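Hypothetical protein (PDB 4JJA) is of unknown function in detail but probably acts on peptidoglycan as a beta-N-acetylmuramidase. Local coordinates at residues Tyr119-Met127 against Leu176-Asn184; Pro240-Thr248 against Phe266-Pro277. One frame throughout, in Å; residues are numbered along the deposited sequence.

How the interactions relate
The two contacts are separate pieces of packing. Interaction 1 joins two helices in the Rossmann-like N-terminal part of the chain, whereas interaction 2 joins two loops in the C-terminal part. They follow one another along the chain and lie on opposite sides of its centre, about 12 Å and about 20 Å from it by their own centres. The centres of interaction 1 and interaction 2 are 31 Å apart. Nearest atoms of interaction 1 and interaction 2 are about 11 Å apart, so the contacts do not touch. Each has a glycerol nearby, probably from the crystallisation liquor: one about 5 Å from the side chain of Val-124 in interaction 1, the other hydrogen-bonded to Arg-245 NH2 in interaction 2.

Interaction 1: residues Tyr119-Met127 against Leu176-Asn184; sequences YYISMVRLM and LGELALMVN
Tyr-120, Met-123, Val-124 and Met-127 carry one side of a helix-helix contact in the Rossmann-like N-terminal part of the chain, where helix 119-132 packs beside helix 176-185. The segment axes cross at -47° and come within 11.0 Å, and no hydrogen bond links them. At Tyr-120, CB points at the other helix from the backbone itself; chi1 of 74° then leads the far end of the ring away, while its CG side stays near Leu-179 CD2. This CB meets Leu-179 CD2 at 3.7 Å and, nearly as closely, Leu-176 CD2. The phenol leads off to Arg-115 O and Gly-165 N, both hydrogen-bonded to its OH, an anchorage that should limit movement of the ring.

One turn on, selenomethionine Met-123 reaches straight across as far as SE, then bends at chi3 (73°). Its SE lies 4.0 Å from Leu-176 CB, the two side chains running past each other in opposite directions, while the methyl CE ends 3.6 Å from the backbone Leu-176 O and also touches Ala-180 CB. Val-124 uses one branch alone, CG2, against Val-183 CG2. Met-127 brings its SE to the same Ala-180 CB, at 3.9 Å, so one methyl receives both selenomethionines from one side. Strand 136-140 of the parallel sheet supplies Ile-137 to touch Met-127 and Ile-139 to touch Ala-180, placing the contact against the sheet.

A second chi3 bend swings the CE of Met-127 into a mixed setting. Val-183 CG1 gives an apolar wall 3.8 Å from Met-127 CE. The Asn-184 side chain, whose ND2 is hydrogen-bonded to Cys-195 O, runs at a slant to that of Met-127, with Asn-184 OD1 3.6 Å from Met-127 CE; the backbone Ala-180 O is closer still, at 3.4 Å from that same carbon.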
ATOM      1  N   TYR A 119      -2.682  -4.436   0.825  1.00 11.64           N
ATOM      2  CA  TYR A 119      -2.509  -5.582  -0.094  1.00 13.44           C
ATOM      3  C   TYR A 119      -1.442  -6.559   0.403  1.00 12.02           C
ATOM      4  O   TYR A 119      -1.601  -7.752   0.234  1.00 13.67           O
ATOM      5  CB  TYR A 119      -2.131  -5.163  -1.506  1.00 14.99           C
ATOM      6  CG  TYR A 119      -3.150  -4.363  -2.256  1.00 16.37           C
ATOM      7  CD1 TYR A 119      -4.492  -4.343  -1.868  1.00 16.87           C
ATOM      8  CD2 TYR A 119      -2.763  -3.629  -3.365  1.00 19.06           C
ATOM      9  CE1 TYR A 119      -5.432  -3.583  -2.607  1.00 21.12           C
ATOM     10  CE2 TYR A 119      -3.682  -2.898  -4.081  1.00 22.49           C
ATOM     11  CZ  TYR A 119      -5.002  -2.870  -3.674  1.00 20.83           C
ATOM     12  OH  TYR A 119      -5.948  -2.134  -4.393  1.00 27.91           O
ATOM     13  N   TYR A 120      -0.374  -6.086   1.054  1.00 11.16           N
ATOM     14  CA  TYR A 120       0.629  -7.011   1.516  1.00 11.22           C
ATOM     15  C   TYR A 120       0.079  -7.939   2.614  1.00 11.42           C
ATOM     16  O   TYR A 120       0.609  -9.039   2.826  1.00 12.24           O
ATOM     17  CB  TYR A 120       1.931  -6.309   1.991  1.00 10.94           C
ATOM     18  CG  TYR A 120       1.800  -5.603   3.324  1.00  9.14           C
ATOM     19  CD1 TYR A 120       2.039  -6.243   4.516  1.00 10.24           C
ATOM     20  CD2 TYR A 120       1.366  -4.305   3.378  1.00  8.79           C
ATOM     21  CE1 TYR A 120       1.871  -5.618   5.745  1.00  9.46           C
ATOM     22  CE2 TYR A 120       1.162  -3.653   4.581  1.00  8.61           C
ATOM     23  CZ  TYR A 120       1.409  -4.305   5.779  1.00  8.95           C
ATOM     24  OH  TYR A 120       1.210  -3.701   7.000  1.00  8.77           O
ATOM     25  N   ILE A 121      -0.941  -7.479   3.357  1.00 12.10           N
ATOM     26  CA  ILE A 121      -1.528  -8.335   4.407  1.00 13.85           C
ATOM     27  C   ILE A 121      -2.280  -9.470   3.745  1.00 13.32           C
ATOM     28  O   ILE A 121      -2.129 -10.611   4.141  1.00 15.07           O
ATOM     29  CB  ILE A 121      -2.412  -7.554   5.381  1.00 14.18           C
ATOM     30  CG1 ILE A 121      -1.578  -6.462   6.081  1.00 15.68           C
ATOM     31  CG2 ILE A 121      -3.085  -8.495   6.365  1.00 16.96           C
ATOM     32  CD1 ILE A 121      -2.323  -5.651   7.131  1.00 17.62           C
ATOM     33  N   SER A 122      -2.971  -9.179   2.657  1.00 14.05           N
ATOM     34  CA  SER A 122      -3.600 -10.245   1.872  1.00 14.52           C
ATOM     35  C   SER A 122      -2.528 -11.200   1.332  1.00 13.93           C
ATOM     36  O   SER A 122      -2.717 -12.396   1.290  1.00 13.91           O
ATOM     37  CB  SER A 122      -4.443  -9.670   0.736  1.00 16.09           C
ATOM     38  OG  SER A 122      -5.551  -8.956   1.229  1.00 21.70           O
HETATM   39  N   MSE A 123      -1.416 -10.650   0.860  1.00 12.68           N
HETATM   40  CA  MSE A 123      -0.358 -11.459   0.312  1.00 11.71           C
HETATM   41  C   MSE A 123       0.220 -12.378   1.387  1.00 11.97           C
HETATM   42  O   MSE A 123       0.450 -13.536   1.122  1.00 13.24           O
HETATM   43  CB  MSE A 123       0.755 -10.560  -0.228  1.00 11.27           C
HETATM   44  CG  MSE A 123       1.910 -11.349  -0.862  1.00 13.48           C
HETATM   45 SE   MSE A 123       3.308 -10.313  -1.591  0.75 10.79          SE
HETATM   46  CE  MSE A 123       4.075  -9.751   0.055  1.00 15.37           C
ATOM     47  N   VAL A 124       0.430 -11.861   2.599  1.00 12.48           N
ATOM     48  CA  VAL A 124       0.938 -12.676   3.702  1.00 13.56           C
ATOM     49  C   VAL A 124      -0.032 -13.820   4.037  1.00 13.12           C
ATOM     50  O   VAL A 124       0.419 -14.951   4.292  1.00 15.37           O
ATOM     51  CB  VAL A 124       1.262 -11.843   4.956  1.00 15.00           C
ATOM     52  CG1 VAL A 124       1.534 -12.728   6.162  1.00 17.89           C
ATOM     53  CG2 VAL A 124       2.435 -10.959   4.659  1.00 15.88           C
ATOM     54  N   ARG A 125      -1.335 -13.538   4.011  1.00 14.15           N
ATOM     55  CA  ARG A 125      -2.383 -14.561   4.207  0.50 14.77           C
ATOM     56  C   ARG A 125      -2.239 -15.681   3.166  1.00 14.10           C
ATOM     57  O   ARG A 125      -2.315 -16.875   3.460  1.00 15.39           O
ATOM     58  CB  ARG A 125      -3.770 -13.889   4.089  0.50 16.11           C
ATOM     59  CG  ARG A 125      -4.974 -14.709   4.551  0.50 20.36           C
ATOM     60  CD  ARG A 125      -5.331 -14.335   6.007  0.50 26.46           C
ATOM     61  NE  ARG A 125      -6.145 -13.125   6.066  0.50 31.17           N
ATOM     62  CZ  ARG A 125      -5.979 -12.133   6.944  0.50 32.86           C
ATOM     63  NH1 ARG A 125      -5.009 -12.194   7.851  0.50 34.77           N
ATOM     64  NH2 ARG A 125      -6.779 -11.077   6.906  0.50 34.09           N
ATOM     65  N   LEU A 126      -2.059 -15.283   1.909  1.00 13.07           N
ATOM     66  CA  LEU A 126      -1.921 -16.236   0.838  1.00 12.96           C
ATOM     67  C   LEU A 126      -0.603 -17.010   0.926  1.00 12.89           C
ATOM     68  O   LEU A 126      -0.577 -18.215   0.626  1.00 13.66           O
ATOM     69  CB  LEU A 126      -2.027 -15.499  -0.477  1.00 14.27           C
ATOM     70  CG  LEU A 126      -3.435 -15.006  -0.814  1.00 17.03           C
ATOM     71  CD1 LEU A 126      -3.364 -14.016  -1.973  1.00 17.87           C
ATOM     72  CD2 LEU A 126      -4.340 -16.216  -1.158  1.00 20.17           C
HETATM   73  N   MSE A 127       0.467 -16.355   1.364  1.00 11.84           N
HETATM   74  CA  MSE A 127       1.725 -17.054   1.589  1.00 13.21           C
HETATM   75  C   MSE A 127       1.575 -18.114   2.666  1.00 14.66           C
HETATM   76  O   MSE A 127       2.136 -19.205   2.548  1.00 15.15           O
HETATM   77  CB  MSE A 127       2.832 -16.075   1.996  1.00 12.97           C
HETATM   78  CG  MSE A 127       3.304 -15.201   0.843  1.00 11.74           C
HETATM   79 SE   MSE A 127       4.587 -13.868   1.442  0.75 10.21          SE
HETATM   80  CE  MSE A 127       6.022 -15.068   1.828  1.00 13.89           C
ATOM     81  N   LEU A 176       6.654  -5.584  -3.417  1.00  7.51           N
ATOM     82  CA  LEU A 176       5.979  -6.737  -2.825  1.00  8.14           C
ATOM     83  C   LEU A 176       6.848  -7.973  -2.939  1.00  7.88           C
ATOM     84  O   LEU A 176       6.830  -8.814  -2.029  1.00  8.75           O
ATOM     85  CB  LEU A 176       4.620  -6.965  -3.413  1.00  8.98           C
ATOM     86  CG  LEU A 176       3.526  -5.940  -3.170  1.00 10.26           C
ATOM     87  CD1 LEU A 176       2.245  -6.322  -3.965  1.00 13.54           C
ATOM     88  CD2 LEU A 176       3.238  -5.824  -1.698  1.00 11.47           C
ATOM     89  N   GLY A 177       7.658  -8.119  -3.991  1.00  7.96           N
ATOM     90  CA  GLY A 177       8.566  -9.236  -4.094  1.00  8.26           C
ATOM     91  C   GLY A 177       9.621  -9.227  -3.016  1.00  8.21           C
ATOM     92  O   GLY A 177       9.923 -10.239  -2.409  1.00  8.55           O
ATOM     93  N   GLU A 178      10.229  -8.069  -2.800  1.00  8.10           N
ATOM     94  CA  GLU A 178      11.217  -7.946  -1.721  1.00  8.02           C
ATOM     95  C   GLU A 178      10.611  -8.257  -0.381  1.00  8.29           C
ATOM     96  O   GLU A 178      11.206  -8.956   0.441  1.00  8.94           O
ATOM     97  CB  GLU A 178      11.809  -6.539  -1.751  1.00  7.77           C
ATOM     98  CG  GLU A 178      12.638  -6.191  -3.018  1.00  9.30           C
ATOM     99  CD  GLU A 178      13.118  -4.761  -3.073  1.00  9.77           C
ATOM    100  OE1 GLU A 178      12.333  -3.855  -2.681  1.00 10.76           O
ATOM    101  OE2 GLU A 178      14.292  -4.519  -3.487  1.00  9.57           O
ATOM    102  N   LEU A 179       9.436  -7.684  -0.114  1.00  8.41           N
ATOM    103  CA  LEU A 179       8.764  -7.891   1.136  1.00  9.28           C
ATOM    104  C   LEU A 179       8.436  -9.356   1.342  1.00  8.26           C
ATOM    105  O   LEU A 179       8.575  -9.867   2.450  1.00  9.13           O
ATOM    106  CB  LEU A 179       7.513  -7.011   1.223  1.00 10.22           C
ATOM    107  CG  LEU A 179       6.791  -6.990   2.539  1.00 11.39           C
ATOM    108  CD1 LEU A 179       7.722  -6.564   3.697  1.00 12.29           C
ATOM    109  CD2 LEU A 179       5.604  -6.020   2.461  1.00 12.17           C
ATOM    110  N   ALA A 180       8.002 -10.058   0.299  1.00  8.68           N
ATOM    111  CA  ALA A 180       7.704 -11.482   0.415  1.00  8.54           C
ATOM    112  C   ALA A 180       8.937 -12.233   0.860  1.00  9.30           C
ATOM    113  O   ALA A 180       8.852 -13.143   1.728  1.00  9.93           O
ATOM    114  CB  ALA A 180       7.182 -12.041  -0.878  1.00 10.08           C
ATOM    115  N   LEU A 181      10.080 -11.931   0.255  1.00  9.01           N
ATOM    116  CA  LEU A 181      11.317 -12.581   0.644  1.00  9.28           C
ATOM    117  C   LEU A 181      11.649 -12.339   2.114  1.00  8.68           C
ATOM    118  O   LEU A 181      12.129 -13.247   2.825  1.00  9.97           O
ATOM    119  CB  LEU A 181      12.468 -12.158  -0.283  1.00 10.36           C
ATOM    120  CG  LEU A 181      12.319 -12.526  -1.774  1.00 11.15           C
ATOM    121  CD1 LEU A 181      13.460 -11.961  -2.624  1.00 13.53           C
ATOM    122  CD2 LEU A 181      12.183 -14.054  -1.977  1.00 14.15           C
HETATM  123  N   MSE A 182      11.428 -11.115   2.573  1.00  8.92           N
HETATM  124  CA  MSE A 182      11.652 -10.775   3.976  1.00  9.04           C
HETATM  125  C   MSE A 182      10.706 -11.492   4.901  1.00  9.96           C
HETATM  126  O   MSE A 182      11.118 -11.968   5.964  1.00 10.77           O
HETATM  127  CB  MSE A 182      11.605  -9.266   4.184  1.00  9.23           C
HETATM  128  CG  MSE A 182      11.933  -8.846   5.592  1.00 10.04           C
HETATM  129 SE   MSE A 182      12.175  -6.899   5.641  0.75  7.30          SE
HETATM  130  CE  MSE A 182      13.267  -6.842   7.266  1.00 12.65           C
ATOM    131  N   VAL A 183       9.430 -11.594   4.547  1.00  9.19           N
ATOM    132  CA  VAL A 183       8.476 -12.344   5.347  1.00 10.00           C
ATOM    133  C   VAL A 183       8.938 -13.786   5.544  1.00 10.70           C
ATOM    134  O   VAL A 183       8.862 -14.296   6.660  1.00 11.94           O
ATOM    135  CB  VAL A 183       7.092 -12.296   4.646  1.00  9.74           C
ATOM    136  CG1 VAL A 183       6.147 -13.355   5.177  1.00 11.93           C
ATOM    137  CG2 VAL A 183       6.514 -10.876   4.739  1.00 10.19           C
ATOM    138  N   ASN A 184       9.474 -14.405   4.504  1.00 10.48           N
ATOM    139  CA  ASN A 184      10.023 -15.743   4.641  1.00 12.02           C
ATOM    140  C   ASN A 184      11.215 -15.705   5.565  1.00 11.75           C
ATOM    141  O   ASN A 184      11.245 -16.485   6.527  1.00 13.48           O
ATOM    142  CB  ASN A 184      10.392 -16.335   3.284  1.00 12.49           C
ATOM    143  CG  ASN A 184       9.245 -17.059   2.604  1.00 14.75           C
ATOM    144  OD1 ASN A 184       8.254 -17.481   3.214  1.00 14.47           O
ATOM    145  ND2 ASN A 184       9.400 -17.223   1.295  1.00 16.02           N
TER

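Interaction 2: residues Pro240-Thr248 against Phe266-Pro277; sequences PVSLGRGTT and FTPRSIPGAKNP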
ATOM      1  N   PRO A 240     -10.257  13.669  13.293  1.00  8.56           N
ATOM      2  CA  PRO A 240     -11.483  14.084  12.594  1.00  9.52           C
ATOM      3  C   PRO A 240     -11.289  14.953  11.352  1.00  9.06           C
ATOM      4  O   PRO A 240     -12.257  15.391  10.739  1.00 10.02           O
ATOM      5  CB  PRO A 240     -12.241  14.865  13.655  1.00 11.18           C
ATOM      6  CG  PRO A 240     -11.428  14.891  14.826  1.00 13.39           C
ATOM      7  CD  PRO A 240     -10.090  14.367  14.558  1.00 10.16           C
ATOM      8  N   VAL A 241     -10.050  15.239  11.004  1.00  8.11           N
ATOM      9  CA  VAL A 241      -9.731  16.169   9.916  1.00  8.37           C
ATOM     10  C   VAL A 241     -10.012  15.482   8.579  1.00  8.76           C
ATOM     11  O   VAL A 241      -9.649  14.332   8.371  1.00  9.78           O
ATOM     12  CB  VAL A 241      -8.252  16.612  10.012  1.00  8.32           C
ATOM     13  CG1 VAL A 241      -7.856  17.467   8.881  1.00 10.32           C
ATOM     14  CG2 VAL A 241      -7.994  17.295  11.340  1.00 10.67           C
ATOM     15  N   SER A 242     -10.651  16.196   7.654  1.00  7.83           N
ATOM     16  CA  SER A 242     -10.823  15.699   6.298  1.00  8.01           C
ATOM     17  C   SER A 242      -9.493  15.825   5.538  1.00  7.87           C
ATOM     18  O   SER A 242      -8.811  16.860   5.623  1.00  8.58           O
ATOM     19  CB  SER A 242     -11.887  16.516   5.528  1.00  9.82           C
ATOM     20  OG  SER A 242     -11.925  16.125   4.142  1.00 10.52           O
ATOM     21  N   LEU A 243      -9.211  14.809   4.716  1.00  7.69           N
ATOM     22  CA  LEU A 243      -8.065  14.834   3.832  1.00  8.38           C
ATOM     23  C   LEU A 243      -8.503  14.913   2.368  1.00  8.95           C
ATOM     24  O   LEU A 243      -7.731  14.608   1.436  1.00  9.77           O
ATOM     25  CB  LEU A 243      -7.120  13.670   4.113  1.00  8.54           C
ATOM     26  CG  LEU A 243      -7.704  12.268   4.154  1.00  8.25           C
ATOM     27  CD1 LEU A 243      -8.098  11.723   2.786  1.00 10.17           C
ATOM     28  CD2 LEU A 243      -6.692  11.310   4.803  1.00 10.84           C
ATOM     29  N   GLY A 244      -9.757  15.336   2.155  1.00  8.61           N
ATOM     30  CA  GLY A 244     -10.221  15.600   0.796  1.00  9.25           C
ATOM     31  C   GLY A 244     -10.992  14.506   0.110  1.00  9.32           C
ATOM     32  O   GLY A 244     -11.308  14.656  -1.080  1.00  9.98           O
ATOM     33  N   ARG A 245     -11.290  13.410   0.790  1.00  8.89           N
ATOM     34  CA  ARG A 245     -12.265  12.471   0.175  1.00  9.65           C
ATOM     35  C   ARG A 245     -13.564  13.249  -0.054  1.00  9.64           C
ATOM     36  O   ARG A 245     -14.020  13.956   0.822  1.00 10.32           O
ATOM     37  CB  ARG A 245     -12.516  11.265   1.019  1.00  9.99           C
ATOM     38  CG  ARG A 245     -11.340  10.313   1.153  1.00 12.74           C
ATOM     39  CD  ARG A 245     -11.789   9.162   2.088  1.00 15.82           C
ATOM     40  NE  ARG A 245     -10.678   8.345   2.568  1.00 19.58           N
ATOM     41  CZ  ARG A 245     -10.176   7.309   1.944  1.00 18.90           C
ATOM     42  NH1 ARG A 245     -10.754   6.848   0.847  1.00 20.10           N
ATOM     43  NH2 ARG A 245      -9.146   6.648   2.471  1.00 17.48           N
ATOM     44  N   GLY A 246     -14.155  13.076  -1.226  1.00  8.97           N
ATOM     45  CA  GLY A 246     -15.338  13.837  -1.622  1.00  8.76           C
ATOM     46  C   GLY A 246     -15.034  15.131  -2.374  1.00  9.32           C
ATOM     47  O   GLY A 246     -15.962  15.873  -2.653  1.00 10.06           O
ATOM     48  N   THR A 247     -13.749  15.346  -2.724  1.00  8.74           N
ATOM     49  CA  THR A 247     -13.332  16.516  -3.433  1.00  8.71           C
ATOM     50  C   THR A 247     -12.532  16.079  -4.677  1.00  9.27           C
ATOM     51  O   THR A 247     -12.200  14.913  -4.848  1.00  9.67           O
ATOM     52  CB  THR A 247     -12.465  17.487  -2.578  1.00 10.35           C
ATOM     53  OG1 THR A 247     -11.130  16.980  -2.470  1.00  9.61           O
ATOM     54  CG2 THR A 247     -13.113  17.778  -1.221  1.00 11.42           C
ATOM     55  N   THR A 248     -12.116  17.074  -5.476  1.00  8.98           N
ATOM     56  CA  THR A 248     -11.204  16.830  -6.572  1.00  9.91           C
ATOM     57  C   THR A 248      -9.760  16.587  -6.156  1.00  9.28           C
ATOM     58  O   THR A 248      -8.927  16.287  -7.011  1.00 10.39           O
ATOM     59  CB  THR A 248     -11.244  17.942  -7.593  1.00 10.97           C
ATOM     60  OG1 THR A 248     -10.749  19.148  -7.007  1.00 12.29           O
ATOM     61  CG2 THR A 248     -12.660  18.142  -8.203  1.00 12.62           C
ATOM     62  N   PHE A 266     -12.895  23.847   1.313  1.00 11.18           N
ATOM     63  CA  PHE A 266     -13.486  22.833   0.456  1.00 11.16           C
ATOM     64  C   PHE A 266     -14.654  22.206   1.138  1.00 11.06           C
ATOM     65  O   PHE A 266     -14.746  22.228   2.343  1.00 11.42           O
ATOM     66  CB  PHE A 266     -12.449  21.772   0.063  1.00 10.48           C
ATOM     67  CG  PHE A 266     -11.860  21.022   1.212  1.00 11.22           C
ATOM     68  CD1 PHE A 266     -10.739  21.506   1.868  1.00 10.39           C
ATOM     69  CD2 PHE A 266     -12.404  19.823   1.647  1.00 10.36           C
ATOM     70  CE1 PHE A 266     -10.201  20.788   2.941  1.00 10.81           C
ATOM     71  CE2 PHE A 266     -11.814  19.119   2.716  1.00 10.47           C
ATOM     72  CZ  PHE A 266     -10.719  19.605   3.362  1.00 11.44           C
ATOM     73  N   THR A 267     -15.535  21.582   0.376  1.00 11.19           N
ATOM     74  CA  THR A 267     -16.666  20.889   0.934  1.00 10.92           C
ATOM     75  C   THR A 267     -16.742  19.496   0.355  1.00 10.82           C
ATOM     76  O   THR A 267     -17.060  19.302  -0.823  1.00 11.36           O
ATOM     77  CB  THR A 267     -18.000  21.640   0.621  1.00 11.86           C
ATOM     78  OG1 THR A 267     -17.897  22.995   1.103  1.00 14.79           O
ATOM     79  CG2 THR A 267     -19.196  20.908   1.229  1.00 13.31           C
ATOM     80  N   PRO A 268     -16.456  18.478   1.177  1.00 10.22           N
ATOM     81  CA  PRO A 268     -16.640  17.115   0.711  1.00 10.47           C
ATOM     82  C   PRO A 268     -18.084  16.856   0.236  1.00  9.99           C
ATOM     83  O   PRO A 268     -19.059  17.246   0.903  1.00 11.03           O
ATOM     84  CB  PRO A 268     -16.267  16.270   1.946  1.00 10.14           C
ATOM     85  CG  PRO A 268     -15.357  17.187   2.723  1.00 10.33           C
ATOM     86  CD  PRO A 268     -15.996  18.526   2.569  1.00  9.65           C
ATOM     87  N   ARG A 269     -18.245  16.161  -0.891  1.00  9.31           N
ATOM     88  CA  ARG A 269     -19.532  15.795  -1.457  1.00  9.59           C
ATOM     89  C   ARG A 269     -19.651  14.295  -1.566  1.00  9.71           C
ATOM     90  O   ARG A 269     -18.652  13.566  -1.585  1.00 11.19           O
ATOM     91  CB  ARG A 269     -19.698  16.441  -2.823  1.00  9.21           C
ATOM     92  CG  ARG A 269     -19.643  17.921  -2.772  1.00 10.33           C
ATOM     93  CD  ARG A 269     -20.701  18.564  -1.872  1.00  9.41           C
ATOM     94  NE  ARG A 269     -20.696  20.004  -1.996  1.00  9.93           N
ATOM     95  CZ  ARG A 269     -21.450  20.819  -1.281  1.00 10.87           C
ATOM     96  NH1 ARG A 269     -22.289  20.334  -0.385  1.00 11.64           N
ATOM     97  NH2 ARG A 269     -21.374  22.128  -1.448  1.00 11.27           N
ATOM     98  N   SER A 270     -20.893  13.827  -1.678  1.00 11.07           N
ATOM     99  CA  SER A 270     -21.155  12.405  -1.735  1.00 11.76           C
ATOM    100  C   SER A 270     -21.042  11.945  -3.180  1.00 11.25           C
ATOM    101  O   SER A 270     -21.900  12.248  -3.974  1.00 12.45           O
ATOM    102  CB  SER A 270     -22.595  12.136  -1.229  1.00 13.44           C
ATOM    103  OG  SER A 270     -22.856  10.762  -1.275  1.00 15.95           O
ATOM    104  N   ILE A 271     -19.937  11.301  -3.509  1.00 10.86           N
ATOM    105  CA  ILE A 271     -19.575  10.949  -4.879  1.00 10.87           C
ATOM    106  C   ILE A 271     -19.196   9.499  -4.912  1.00 11.31           C
ATOM    107  O   ILE A 271     -18.856   8.904  -3.888  1.00 12.14           O
ATOM    108  CB  ILE A 271     -18.449  11.861  -5.411  1.00 10.84           C
ATOM    109  CG1 ILE A 271     -17.165  11.797  -4.555  1.00 11.00           C
ATOM    110  CG2 ILE A 271     -18.938  13.325  -5.555  1.00 13.19           C
ATOM    111  CD1 ILE A 271     -16.035  12.748  -4.972  1.00 12.63           C
ATOM    112  N   PRO A 272     -19.218   8.860  -6.078  1.00 11.37           N
ATOM    113  CA  PRO A 272     -18.921   7.414  -6.115  1.00 11.70           C
ATOM    114  C   PRO A 272     -17.509   7.130  -5.614  1.00 12.18           C
ATOM    115  O   PRO A 272     -16.556   7.757  -6.044  1.00 13.42           O
ATOM    116  CB  PRO A 272     -19.053   7.063  -7.601  1.00 12.24           C
ATOM    117  CG  PRO A 272     -20.042   8.085  -8.077  1.00 11.67           C
ATOM    118  CD  PRO A 272     -19.624   9.381  -7.390  1.00 12.34           C
ATOM    119  N   GLY A 273     -17.377   6.164  -4.718  1.00 12.72           N
ATOM    120  CA  GLY A 273     -16.132   5.845  -4.028  1.00 13.21           C
ATOM    121  C   GLY A 273     -15.747   6.767  -2.882  1.00 13.16           C
ATOM    122  O   GLY A 273     -14.688   6.598  -2.260  1.00 14.87           O
ATOM    123  N   ALA A 274     -16.604   7.742  -2.619  1.00 13.36           N
ATOM    124  CA  ALA A 274     -16.512   8.598  -1.431  1.00 14.27           C
ATOM    125  C   ALA A 274     -17.946   9.042  -1.078  1.00 14.88           C
ATOM    126  O   ALA A 274     -18.276  10.232  -1.100  1.00 15.27           O
ATOM    127  CB  ALA A 274     -15.563   9.791  -1.654  1.00 14.69           C
ATOM    128  N   LYS A 275     -18.821   8.061  -0.843  1.00 16.04           N
ATOM    129  CA  LYS A 275     -20.257   8.302  -0.667  0.50 17.09           C
ATOM    130  C   LYS A 275     -20.618   8.929   0.690  1.00 17.59           C
ATOM    131  O   LYS A 275     -21.526   9.745   0.796  1.00 18.25           O
ATOM    132  CB  LYS A 275     -20.996   6.966  -0.820  0.50 17.83           C
ATOM    133  CG  LYS A 275     -22.519   7.040  -0.800  0.50 20.15           C
ATOM    134  CD  LYS A 275     -23.152   5.653  -0.881  0.50 22.33           C
ATOM    135  CE  LYS A 275     -24.670   5.736  -0.677  0.50 23.72           C
ATOM    136  NZ  LYS A 275     -25.358   4.448  -0.943  0.50 25.66           N
ATOM    137  N   ASN A 276     -19.936   8.509   1.722  1.00 17.87           N
ATOM    138  CA  ASN A 276     -20.290   8.959   3.054  0.80 18.20           C
ATOM    139  C   ASN A 276     -18.947   9.471   3.660  1.00 19.28           C
ATOM    140  O   ASN A 276     -18.510   8.946   4.709  1.00 21.89           O
ATOM    141  CB  ASN A 276     -21.037   7.807   3.896  0.80 18.31           C
ATOM    142  CG  ASN A 276     -22.390   7.183   3.226  0.80 19.22           C
ATOM    143  OD1 ASN A 276     -23.244   7.919   2.661  0.80 23.89           O
ATOM    144  ND2 ASN A 276     -22.607   5.841   3.355  0.80 18.00           N
ATOM    145  N   PRO A 277     -18.264  10.485   3.008  1.00 17.82           N
ATOM    146  CA  PRO A 277     -16.948  10.901   3.392  1.00 17.12           C
ATOM    147  C   PRO A 277     -16.951  11.704   4.704  1.00 16.06           C
ATOM    148  O   PRO A 277     -17.985  12.255   5.087  1.00 16.19           O
ATOM    149  CB  PRO A 277     -16.470  11.785   2.206  1.00 17.49           C
ATOM    150  CG  PRO A 277     -17.722  12.433   1.735  1.00 17.39           C
ATOM    151  CD  PRO A 277     -18.749  11.326   1.871  1.00 17.65           C
TER
HETATM  152  O   HOH W   1     -13.690   6.766   0.239  1.00 23.04           O
HETATM  153  O   HOH W   2     -15.953  18.854  -3.402  1.00 20.00           O
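Gly-246 is packed against Pro-268, Arg-269 and Pro-277 by its bare backbone, and it has a positive phi (91°) as the third residue of a type II beta turn from Gly-244 to Thr-247. This turn docks against the loop after strand 265-266. The direct hydrogen bond across the contact runs from Arg-269 N to Gly-246 O (2.9 Å, N-H...O angle 160°), with the donor tilted from the carbonyl plane. Water 2 bridges Gly-246 O and Thr-267 O, so Gly-246 O receives two donors, the water and Arg-269 N.

Apolar groups close round the glycine: Ile-271 CD1 lies 3.6 Å from Gly-246 CA, and Ala-274 CB 3.6 Å from Gly-246 N. At Thr-247, chi1 of 77° sets OG1 between the backbone N and carbonyl carbon, where it donates in the carbonyl plane to Gly-244 O, bracing the turn, and sends CG2 to Phe-266 CD2 at 3.6 Å. Further out, Arg-245 NH2 forms a salt bridge with Glu-237 OE2, and water 1 joins Arg-245 NH1 to Gly-273 O. Upstream, Ser-242 OG accepts from Gly-244 N in an ST turn and lies at the Phe-266 ring edge, 3.3 Å from Phe-266 CE2.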